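Local coordinates for metallo-beta-lactamase family protein (Staphylococcus aureus, PDB 3R2U), which is probably a metal-dependent hydrolase of the metallo-beta-lactamase superfamily, with an iron(III) ion bound in its metal site, at residues N132-V137 / T153-G158. Residues are numbered along the deposited sequence; the frame is centred on the assembly and turned at random.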
loop_
_atom_site.group_PDB
_atom_site.type_symbol
_atom_site.label_atom_id
_atom_site.label_comp_id
_atom_site.label_asym_id
_atom_site.label_seq_id
_atom_site.Cartn_x
_atom_site.Cartn_y
_atom_site.Cartn_z
ATOM N N ASN A 132 -34.522 -2.513 11.224
ATOM C CA ASN A 132 -35.737 -3.270 10.857
ATOM C C ASN A 132 -35.459 -4.726 10.443
ATOM O O ASN A 132 -36.396 -5.470 10.148
ATOM C CB ASN A 132 -36.492 -2.554 9.745
ATOM C CG ASN A 132 -36.964 -1.177 10.166
ATOM O OD1 ASN A 132 -36.711 -0.194 9.484
ATOM N ND2 ASN A 132 -37.636 -1.105 11.296
ATOM N N ILE A 133 -34.188 -5.121 10.421
ATOM C CA ILE A 133 -33.815 -6.507 10.072
ATOM C C ILE A 133 -34.111 -7.351 11.276
ATOM O O ILE A 133 -33.792 -6.965 12.402
ATOM C CB ILE A 133 -32.315 -6.685 9.765
ATOM C CG1 ILE A 133 -31.837 -5.734 8.671
ATOM C CG2 ILE A 133 -32.025 -8.152 9.350
ATOM C CD1 ILE A 133 -30.312 -5.707 8.568
ATOM N N LYS A 134 -34.736 -8.495 11.050
ATOM C CA LYS A 134 -35.088 -9.398 12.123
ATOM C C LYS A 134 -34.234 -10.651 12.030
ATOM O O LYS A 134 -34.108 -11.233 10.962
ATOM C CB LYS A 134 -36.568 -9.790 12.017
ATOM C CG LYS A 134 -37.028 -10.747 13.115
ATOM C CD LYS A 134 -38.431 -11.317 12.830
ATOM C CE LYS A 134 -38.867 -12.213 13.982
ATOM N NZ LYS A 134 -40.173 -12.888 13.788
ATOM N N LEU A 135 -33.633 -11.039 13.146
ATOM C CA LEU A 135 -32.904 -12.269 13.234
ATOM C C LEU A 135 -33.564 -13.146 14.282
ATOM O O LEU A 135 -33.765 -12.704 15.430
ATOM C CB LEU A 135 -31.466 -12.023 13.670
ATOM C CG LEU A 135 -30.568 -11.204 12.750
ATOM C CD1 LEU A 135 -29.242 -11.013 13.456
ATOM C CD2 LEU A 135 -30.396 -11.907 11.397
ATOM N N LYS A 136 -33.889 -14.384 13.914
ATOM C CA LYS A 136 -34.434 -15.324 14.876
ATOM C C LYS A 136 -33.322 -16.273 15.253
ATOM O O LYS A 136 -32.624 -16.817 14.380
ATOM C CB LYS A 136 -35.633 -16.090 14.333
ATOM C CG LYS A 136 -36.218 -17.117 15.352
ATOM C CD LYS A 136 -37.610 -17.608 14.974
ATOM C CE LYS A 136 -38.711 -16.547 15.261
ATOM N NZ LYS A 136 -38.889 -16.188 16.725
ATOM N N VAL A 137 -33.121 -16.419 16.561
ATOM C CA VAL A 137 -32.105 -17.310 17.095
ATOM C C VAL A 137 -32.663 -18.722 17.082
ATOM O O VAL A 137 -33.777 -18.970 17.569
ATOM C CB VAL A 137 -31.718 -16.932 18.550
ATOM C CG1 VAL A 137 -30.730 -17.957 19.154
ATOM C CG2 VAL A 137 -31.110 -15.519 18.591
ATOM N N THR A 153 -34.774 -12.289 8.302
ATOM C CA THR A 153 -35.918 -11.863 7.512
ATOM C C THR A 153 -35.765 -10.344 7.305
ATOM O O THR A 153 -35.594 -9.584 8.282
ATOM C CB THR A 153 -37.234 -12.234 8.191
ATOM O OG1 THR A 153 -37.260 -13.654 8.396
ATOM C CG2 THR A 153 -38.449 -11.816 7.327
ATOM N N ASP A 154 -35.820 -9.919 6.041
ATOM C CA ASP A 154 -35.654 -8.508 5.633
ATOM C C ASP A 154 -36.976 -7.746 5.770
ATOM O O ASP A 154 -37.595 -7.316 4.779
ATOM C CB ASP A 154 -35.135 -8.482 4.187
ATOM C CG ASP A 154 -34.775 -7.072 3.674
ATOM O OD1 ASP A 154 -34.789 -6.083 4.444
ATOM O OD2 ASP A 154 -34.461 -6.979 2.459
ATOM N N GLU A 155 -37.420 -7.590 7.009
ATOM C CA GLU A 155 -38.691 -6.938 7.265
ATOM C C GLU A 155 -38.755 -5.475 6.822
ATOM O O GLU A 155 -39.821 -4.996 6.483
ATOM C CB GLU A 155 -39.080 -7.075 8.729
ATOM C CG GLU A 155 -39.378 -8.508 9.103
ATOM C CD GLU A 155 -40.105 -8.640 10.439
ATOM O OE1 GLU A 155 -39.935 -7.784 11.339
ATOM O OE2 GLU A 155 -40.838 -9.631 10.579
ATOM N N GLY A 156 -37.625 -4.770 6.819
ATOM C CA GLY A 156 -37.617 -3.368 6.374
ATOM C C GLY A 156 -38.036 -3.246 4.911
ATOM O O GLY A 156 -38.491 -2.203 4.480
ATOM N N ALA A 157 -37.859 -4.321 4.145
ATOM C CA ALA A 157 -38.257 -4.341 2.741
ATOM C C ALA A 157 -39.657 -4.930 2.613
ATOM O O ALA A 157 -40.134 -5.147 1.511
ATOM C CB ALA A 157 -37.251 -5.162 1.905
ATOM N N GLY A 158 -40.300 -5.218 3.743
ATOM C CA GLY A 158 -41.636 -5.817 3.749
ATOM C C GLY A 158 -41.656 -7.323 3.479
ATOM O O GLY A 158 -42.704 -7.882 3.208
HETATM O O HOH W 1 -38.498 -5.286 11.572
HETATM O O HOH W 2 -41.755 -10.391 13.405
#
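A chi1 of 180° swings Lys-134 CG to the far side from its backbone N, and the extended torsions beyond stretch the chain out from its strand, while Glu-155 sets CG beside its own backbone N (chi1 -67°) and crosses the lysine chain at a slant. The two meet where strand 148-153 ends against strand 133-139, an antiparallel pair in one of the two mixed sheets of the metallo-beta-lactamase fold. Lys-134 and Thr-153 form a hydrogen-bonded pair: Lys-134 N gives a nearly straight bond (170°) to Thr-153 O, and Thr-153 N returns one of 2.9 Å to Lys-134 O. Threonine, beta-branched, suits the extended backbone here. Past it the chain leaves the strand through an inverse gamma turn centred on Asp-154 and enters the 3-10 segment 155-157, whose first residue faces the strand again, Glu-155 CB lying 3.4 Å from Asn-132 O. Gly-156, lacking a side chain, can bring its CA within 3.6 Å of Asn-132 CB. Ile-133, turned to the buried side, packs on Leu-152 and Met-25. Lysine and glutamate are long enough to pass each other at this partly open surface: Lys-134 CD lies 3.7 Å from Glu-155 OE2, but NZ stays 4.6 Å from that oxygen, so any attraction between the opposite charges probably acts without direct contact. Water links them instead, accepting from Lys-134 NZ and donating to Glu-155 OE2; a second water donates to Glu-155 OE1 at 2.9 Å.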